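Local coordinates for putative aminomethyltransferase (Leptospirillum rubarum, PDB 3TTG), which is a putative aminomethyltransferase that probably binds a folate cofactor, its substrate and reaction being unassigned, at residues E110-V113 against N114-K118; T129-S132 against D133-R136; I138-G142 against P143-S147. All blocks are in the same frame, centred on the assembly; numbering follows the deposited sequence.

How the contacts relate
The three contacts follow one another along the chain, all within the part of the protein that matches the folate-binding domain of aminomethyltransferases. Contact 1 is two turns of helix 109-118, which packs on the five-stranded antiparallel sheet. Contact 2 is the tight turn that takes the chain from strand 127-130, at the edge of that sheet, into strand 135-141 of the six-stranded mixed sheet; its centre lies 16 Å from that of contact 1, and Arg109, at the start of the contact 1 helix, forms salt bridges with its Asp130 and Asp133. Contact 3 closes the same strand 135-141 and starts helix 145-152, with its centre 23 Å from that of contact 2 and 31 Å from that of contact 1.

Contact 1 (E110-V113 against N114-K118); sequences EEFV and NHLKK
Residues Glu110 to Lys117 run as regular alpha-helix, and four successive i to i+4 bonds join the two halves, from Asn114 N to Glu110 O (2.9 Å) through to Lys117 N to Val113 O (2.9 Å, in the carbonyl plane). On the inner side Phe112 and Leu116, one turn apart, meet at an angle. Leu116 CG stands 4.0 Å above one face of the Phe112 ring, offset toward its rim, and its CD1 comes to 3.7 Å from Phe112 CE2. With CG anti to the backbone N (chi1 -175°), the phenylalanine brings its ring against Ile48 and Leu102, and Phe80 and Phe89 of the neighbouring strands meet it edge-to-face. A flat ring and a branched aliphatic chain suit this buried side because neither brings a polar group that needs a partner.

Toward the solvent the pairs change character. Val113 forms the border, packing on Ile48, and Lys117 stretches its extended chain alongside, its CE 3.7 Å from Val113 CG1, so that its methylenes lie along one valine methyl. Asn114 lies beside Glu110, their amide and carboxylate planes turned 54° apart, and Asn114 ND2 meets Glu110 CG at 3.8 Å. The chemistry is thus that of an amphipathic helix: Phe112 and Leu116 face the sheet, Glu110, Asn114 and the Lys117 amine lie on the exposed side, and backbone bonds supply the polar grip between turns.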
loop_
_atom_site.group_PDB
_atom_site.type_symbol
_atom_site.label_atom_id
_atom_site.label_comp_id
_atom_site.label_asym_id
_atom_site.label_seq_id
_atom_site.Cartn_x
_atom_site.Cartn_y
_atom_site.Cartn_z
ATOM N N GLU A 110 5.814 -12.531 12.141
ATOM C CA GLU A 110 5.474 -13.850 12.686
ATOM C C GLU A 110 4.181 -14.388 12.082
ATOM O O GLU A 110 4.150 -15.529 11.608
ATOM C CB GLU A 110 5.356 -13.719 14.209
ATOM C CG GLU A 110 4.918 -14.925 14.996
ATOM C CD GLU A 110 4.758 -14.532 16.456
ATOM O OE1 GLU A 110 5.656 -13.835 16.987
ATOM O OE2 GLU A 110 3.682 -14.816 17.025
ATOM N N GLU A 111 3.099 -13.570 12.089
ATOM C CA GLU A 111 1.807 -14.010 11.560
ATOM C C GLU A 111 1.899 -14.345 10.050
ATOM O O GLU A 111 1.273 -15.302 9.602
ATOM C CB GLU A 111 0.720 -12.974 11.804
ATOM C CG GLU A 111 0.534 -12.632 13.276
ATOM C CD GLU A 111 1.369 -11.519 13.906
ATOM O OE1 GLU A 111 2.443 -11.152 13.370
ATOM O OE2 GLU A 111 0.978 -11.079 15.009
ATOM N N PHE A 112 2.639 -13.556 9.274
ATOM C CA PHE A 112 2.838 -13.812 7.847
ATOM C C PHE A 112 3.618 -15.099 7.619
ATOM O O PHE A 112 3.230 -15.871 6.782
ATOM C CB PHE A 112 3.527 -12.650 7.130
ATOM C CG PHE A 112 3.623 -12.876 5.633
ATOM C CD1 PHE A 112 2.512 -12.738 4.822
ATOM C CD2 PHE A 112 4.848 -13.181 5.032
ATOM C CE1 PHE A 112 2.605 -12.927 3.438
ATOM C CE2 PHE A 112 4.942 -13.377 3.658
ATOM C CZ PHE A 112 3.831 -13.208 2.856
ATOM N N VAL A 113 4.703 -15.331 8.345
ATOM C CA VAL A 113 5.499 -16.550 8.217
ATOM C C VAL A 113 4.648 -17.769 8.613
ATOM O O VAL A 113 4.666 -18.775 7.895
ATOM C CB VAL A 113 6.808 -16.413 9.008
ATOM C CG1 VAL A 113 7.507 -17.761 9.196
ATOM C CG2 VAL A 113 7.744 -15.452 8.271
ATOM N N ASN A 114 3.850 -17.652 9.688
ATOM C CA ASN A 114 2.937 -18.721 10.103
ATOM C C ASN A 114 1.904 -19.045 9.016
ATOM O O ASN A 114 1.514 -20.200 8.848
ATOM C CB ASN A 114 2.213 -18.358 11.431
ATOM C CG ASN A 114 3.121 -18.400 12.660
ATOM O OD1 ASN A 114 4.183 -19.029 12.663
ATOM N ND2 ASN A 114 2.718 -17.748 13.740
ATOM N N HIS A 115 1.410 -18.046 8.356
ATOM C CA HIS A 115 0.468 -18.235 7.222
ATOM C C HIS A 115 1.120 -18.990 6.085
ATOM O O HIS A 115 0.588 -20.006 5.660
ATOM C CB HIS A 115 -0.059 -16.921 6.712
ATOM C CG HIS A 115 -1.037 -17.061 5.569
ATOM N ND1 HIS A 115 -2.333 -17.470 5.780
ATOM C CD2 HIS A 115 -0.855 -16.868 4.236
ATOM C CE1 HIS A 115 -2.895 -17.540 4.576
ATOM N NE2 HIS A 115 -2.039 -17.197 3.617
ATOM N N LEU A 116 2.329 -18.630 5.706
ATOM C CA LEU A 116 3.033 -19.436 4.682
ATOM C C LEU A 116 3.262 -20.887 5.138
ATOM O O LEU A 116 3.090 -21.820 4.348
ATOM C CB LEU A 116 4.388 -18.811 4.375
ATOM C CG LEU A 116 4.412 -17.386 3.768
ATOM C CD1 LEU A 116 5.842 -16.996 3.408
ATOM C CD2 LEU A 116 3.618 -17.282 2.561
ATOM N N LYS A 117 3.661 -21.096 6.426
ATOM C CA LYS A 117 3.979 -22.433 6.928
ATOM C C LYS A 117 2.748 -23.285 7.021
ATOM O O LYS A 117 2.854 -24.473 6.832
ATOM C CB LYS A 117 4.701 -22.377 8.290
ATOM C CG LYS A 117 6.103 -21.864 8.123
ATOM C CD LYS A 117 6.827 -21.813 9.407
ATOM C CE LYS A 117 8.265 -21.401 9.171
ATOM N NZ LYS A 117 9.047 -21.297 10.444
ATOM N N LYS A 118 1.582 -22.697 7.206
ATOM C CA LYS A 118 0.292 -23.408 7.163
ATOM C C LYS A 118 0.130 -24.214 5.852
ATOM O O LYS A 118 -0.494 -25.275 5.850
ATOM C CB LYS A 118 -0.837 -22.358 7.252
ATOM C CG LYS A 118 -2.221 -22.886 7.410
ATOM C CD LYS A 118 -3.190 -21.749 7.490
ATOM C CE LYS A 118 -4.606 -22.243 7.376
ATOM N NZ LYS A 118 -5.584 -21.157 7.617
#

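Contact 2 (T129-S132 against D133-R136); sequences TDMS and DHFR
Met131, deposited as selenomethionine, and His134 cross at a slant over the turn, the selenium lying 3.8 Å from His134 CE1. Measured from the ring centroid, SE is 4.3 Å away and 37° off the normal, an oblique Met-aromatic contact. Bends at chi2 (-83°) and chi3 (-86°) curl the chain so that SE and CE both come up to the imidazole; the long, flexible chain of a methionine is well suited to following a ring in this way.

Phe135 approaches Met131 from another direction. Its CE2 is 4.1 Å from Met131 CB, and one face of its ring carries His134 CB, offset toward the rim. In the backbone, His134 N donates to Met131 O (3.0 Å), arriving above the carbonyl plane instead of on a lone pair.

The polar half of the turn is organised by Asp130. Its OD1 takes two bonds from Ser132: the hydroxyl OG, which also accepts from Ser47 N, gives one on the syn side at 2.7 Å, and the backbone N comes nearly in line with the C-O bond at 3.1 Å. A short carboxylate and a short hydroxyl fit this tight spacing. Arg109, on helix 109-118, forms salt bridges with both Asp130 and Asp133, which probably eases the proximity of these two acids. Water 1 links Asp130 O to Asp133 N, while water 2 donates to Ser132 O and Phe135 O, giving two backbone acceptors a partner.

Asp130 and Ser132 thus form an Asx turn leading into a short 3-10 segment, a compact connection that carries the chain from strand 127-130 of one sheet into strand 135-141 of the next.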
loop_
_atom_site.group_PDB
_atom_site.type_symbol
_atom_site.label_atom_id
_atom_site.label_comp_id
_atom_site.label_asym_id
_atom_site.label_seq_id
_atom_site.Cartn_x
_atom_site.Cartn_y
_atom_site.Cartn_z
ATOM N N THR A 129 12.865 -17.951 5.270
ATOM C CA THR A 129 13.865 -17.260 6.126
ATOM C C THR A 129 13.448 -15.836 6.346
ATOM O O THR A 129 13.111 -15.148 5.396
ATOM C CB THR A 129 15.265 -17.284 5.511
ATOM O OG1 THR A 129 15.599 -18.652 5.215
ATOM C CG2 THR A 129 16.333 -16.673 6.457
ATOM N N ASP A 130 13.444 -15.404 7.599
ATOM C CA ASP A 130 13.119 -14.057 7.961
ATOM C C ASP A 130 14.447 -13.250 8.107
ATOM O O ASP A 130 15.237 -13.490 9.034
ATOM C CB ASP A 130 12.296 -14.110 9.257
ATOM C CG ASP A 130 11.826 -12.760 9.715
ATOM O OD1 ASP A 130 12.296 -11.735 9.142
ATOM O OD2 ASP A 130 11.046 -12.711 10.677
HETATM N N MSE A 131 14.693 -12.334 7.169
HETATM C CA MSE A 131 15.915 -11.532 7.130
HETATM C C MSE A 131 15.673 -10.093 7.598
HETATM O O MSE A 131 16.495 -9.222 7.380
HETATM C CB MSE A 131 16.387 -11.501 5.694
HETATM C CG MSE A 131 16.607 -12.900 5.115
HETATM SE SE MSE A 131 18.285 -13.506 5.607
HETATM C CE MSE A 131 19.153 -12.652 4.106
ATOM N N SER A 132 14.566 -9.856 8.263
ATOM C CA SER A 132 14.150 -8.514 8.610
ATOM C C SER A 132 15.113 -7.744 9.475
ATOM O O SER A 132 15.192 -6.546 9.335
ATOM C CB SER A 132 12.802 -8.559 9.320
ATOM O OG SER A 132 11.851 -9.126 8.461
ATOM N N ASP A 133 15.820 -8.400 10.398
ATOM C CA ASP A 133 16.756 -7.661 11.252
ATOM C C ASP A 133 18.033 -7.242 10.484
ATOM O O ASP A 133 18.802 -6.443 11.013
ATOM C CB ASP A 133 17.116 -8.493 12.494
ATOM C CG ASP A 133 15.912 -8.824 13.364
ATOM O OD1 ASP A 133 15.019 -7.977 13.480
ATOM O OD2 ASP A 133 15.806 -9.973 13.805
ATOM N N HIS A 134 18.245 -7.715 9.236
ATOM C CA HIS A 134 19.460 -7.351 8.476
ATOM C C HIS A 134 19.336 -5.984 7.791
ATOM O O HIS A 134 20.354 -5.460 7.345
ATOM C CB HIS A 134 19.756 -8.419 7.381
ATOM C CG HIS A 134 20.002 -9.785 7.945
ATOM N ND1 HIS A 134 20.622 -10.773 7.194
ATOM C CD2 HIS A 134 19.856 -10.239 9.215
ATOM C CE1 HIS A 134 20.753 -11.814 8.008
ATOM N NE2 HIS A 134 20.309 -11.533 9.234
ATOM N N PHE A 135 18.118 -5.419 7.679
ATOM C CA PHE A 135 17.902 -4.188 6.912
ATOM C C PHE A 135 17.107 -3.124 7.637
ATOM O O PHE A 135 16.204 -3.462 8.393
ATOM C CB PHE A 135 17.115 -4.545 5.649
ATOM C CG PHE A 135 17.743 -5.667 4.850
ATOM C CD1 PHE A 135 18.930 -5.463 4.144
ATOM C CD2 PHE A 135 17.167 -6.931 4.821
ATOM C CE1 PHE A 135 19.525 -6.503 3.444
ATOM C CE2 PHE A 135 17.790 -7.986 4.144
ATOM C CZ PHE A 135 18.966 -7.776 3.482
ATOM N N ARG A 136 17.421 -1.856 7.371
ATOM C CA ARG A 136 16.641 -0.670 7.775
ATOM C C ARG A 136 15.883 -0.176 6.504
ATOM O O ARG A 136 16.503 -0.057 5.444
ATOM C CB ARG A 136 17.571 0.420 8.331
ATOM C CG ARG A 136 18.175 0.164 9.740
ATOM C CD ARG A 136 17.138 0.159 10.868
ATOM N NE ARG A 136 16.245 1.315 10.761
ATOM C CZ ARG A 136 16.442 2.515 11.297
ATOM N NH1 ARG A 136 17.500 2.747 12.073
ATOM N NH2 ARG A 136 15.558 3.479 11.106
HETATM O O HOH W 1 16.147 -11.289 10.621
HETATM O O HOH W 2 13.810 -4.282 8.951
#

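Contact 3 (I138-G142 against P143-S147); sequences IRLVG and PETIS
Gly142 O is gripped twice by Thr145, by OG1 at 2.8 Å and by the backbone N at 3.1 Å, both from the same face of the carbonyl plane. The hydroxyl is tilted only 22° from that plane, whereas the N lies well above it. The backbone bond closes a type I beta turn from Gly142 to Thr145. Glycine fits its first position because phi of 106° would jam a beta carbon against the preceding carbonyl, and the restricted phi of Pro143 suits the second. Glu144 then holds the N-cap position of helix 145-152.

Placing OG1 beside its own backbone N (chi1 -69°) lets the threonine bond back to the turn while CG2 turns to Leu140 CB, 3.9 Å away. A valine here would probably leave Gly142 O with the backbone bond alone from this residue and make the turn less firmly closed.

Leu140 and Thr145 also pack on strand 187-193, through Leu190 and Ala188 respectively. The turn leads from strand 135-141, which lies between strands 187-193 and 37-39 in the mixed sheet, directly into helix 145-152.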
loop_
_atom_site.group_PDB
_atom_site.type_symbol
_atom_site.label_atom_id
_atom_site.label_comp_id
_atom_site.label_asym_id
_atom_site.label_seq_id
_atom_site.Cartn_x
_atom_site.Cartn_y
_atom_site.Cartn_z
ATOM N N ILE A 138 14.071 2.764 4.257
ATOM C CA ILE A 138 13.991 4.215 3.999
ATOM C C ILE A 138 13.053 4.327 2.853
ATOM O O ILE A 138 13.256 3.632 1.854
ATOM C CB ILE A 138 15.342 4.902 3.660
ATOM C CG1 ILE A 138 16.446 4.562 4.654
ATOM C CG2 ILE A 138 15.151 6.414 3.479
ATOM C CD1 ILE A 138 17.871 5.114 4.299
ATOM N N ARG A 139 12.073 5.220 2.935
ATOM C CA ARG A 139 11.128 5.389 1.831
ATOM C C ARG A 139 11.263 6.723 1.153
ATOM O O ARG A 139 11.441 7.777 1.808
ATOM C CB ARG A 139 9.707 5.234 2.303
ATOM C CG ARG A 139 9.473 3.854 2.810
ATOM C CD ARG A 139 8.053 3.591 3.115
ATOM N NE ARG A 139 7.941 2.314 3.832
ATOM C CZ ARG A 139 6.977 1.992 4.700
ATOM N NH1 ARG A 139 5.957 2.805 4.899
ATOM N NH2 ARG A 139 7.026 0.838 5.365
ATOM N N LEU A 140 11.076 6.686 -0.195
ATOM C CA LEU A 140 11.103 7.870 -1.028
ATOM C C LEU A 140 9.770 7.999 -1.728
ATOM O O LEU A 140 9.250 6.981 -2.178
ATOM C CB LEU A 140 12.222 7.778 -2.077
ATOM C CG LEU A 140 13.673 7.937 -1.600
ATOM C CD1 LEU A 140 14.623 7.565 -2.760
ATOM C CD2 LEU A 140 13.933 9.326 -1.101
ATOM N N VAL A 141 9.206 9.229 -1.820
ATOM C CA VAL A 141 7.980 9.458 -2.579
ATOM C C VAL A 141 8.135 10.703 -3.446
ATOM O O VAL A 141 8.848 11.614 -3.060
ATOM C CB VAL A 141 6.711 9.578 -1.693
ATOM C CG1 VAL A 141 6.452 8.303 -0.894
ATOM C CG2 VAL A 141 6.781 10.780 -0.756
ATOM N N GLY A 142 7.411 10.766 -4.565
ATOM C CA GLY A 142 7.369 11.966 -5.382
ATOM C C GLY A 142 8.121 11.931 -6.681
ATOM O O GLY A 142 8.876 10.990 -6.947
ATOM N N PRO A 143 7.891 12.988 -7.499
ATOM C CA PRO A 143 8.381 12.985 -8.888
ATOM C C PRO A 143 9.886 12.881 -9.091
ATOM O O PRO A 143 10.302 12.415 -10.155
ATOM C CB PRO A 143 7.855 14.316 -9.463
ATOM C CG PRO A 143 7.373 15.096 -8.340
ATOM C CD PRO A 143 7.002 14.142 -7.257
ATOM N N GLU A 144 10.694 13.301 -8.103
ATOM C CA GLU A 144 12.155 13.242 -8.209
ATOM C C GLU A 144 12.753 11.994 -7.530
ATOM O O GLU A 144 13.964 11.918 -7.390
ATOM C CB GLU A 144 12.755 14.531 -7.621
ATOM C CG GLU A 144 12.399 15.759 -8.452
ATOM C CD GLU A 144 12.855 17.096 -7.896
ATOM O OE1 GLU A 144 13.704 17.108 -6.974
ATOM O OE2 GLU A 144 12.348 18.137 -8.378
ATOM N N THR A 145 11.933 11.006 -7.130
ATOM C CA THR A 145 12.412 9.790 -6.495
ATOM C C THR A 145 13.524 9.103 -7.289
ATOM O O THR A 145 14.500 8.677 -6.675
ATOM C CB THR A 145 11.230 8.783 -6.314
ATOM O OG1 THR A 145 10.382 9.342 -5.337
ATOM C CG2 THR A 145 11.673 7.367 -5.876
ATOM N N ILE A 146 13.363 8.939 -8.619
ATOM C CA ILE A 146 14.398 8.243 -9.394
ATOM C C ILE A 146 15.730 9.024 -9.344
ATOM O O ILE A 146 16.783 8.404 -9.245
ATOM C CB ILE A 146 13.995 7.952 -10.864
ATOM C CG1 ILE A 146 12.657 7.202 -10.985
ATOM C CG2 ILE A 146 15.135 7.211 -11.607
ATOM C CD1 ILE A 146 12.588 5.946 -10.273
ATOM N N SER A 147 15.690 10.368 -9.431
ATOM C CA SER A 147 16.912 11.194 -9.397
ATOM C C SER A 147 17.659 11.008 -8.078
ATOM O O SER A 147 18.884 10.997 -8.072
ATOM C CB SER A 147 16.604 12.683 -9.623
ATOM O OG SER A 147 16.238 13.373 -8.437
#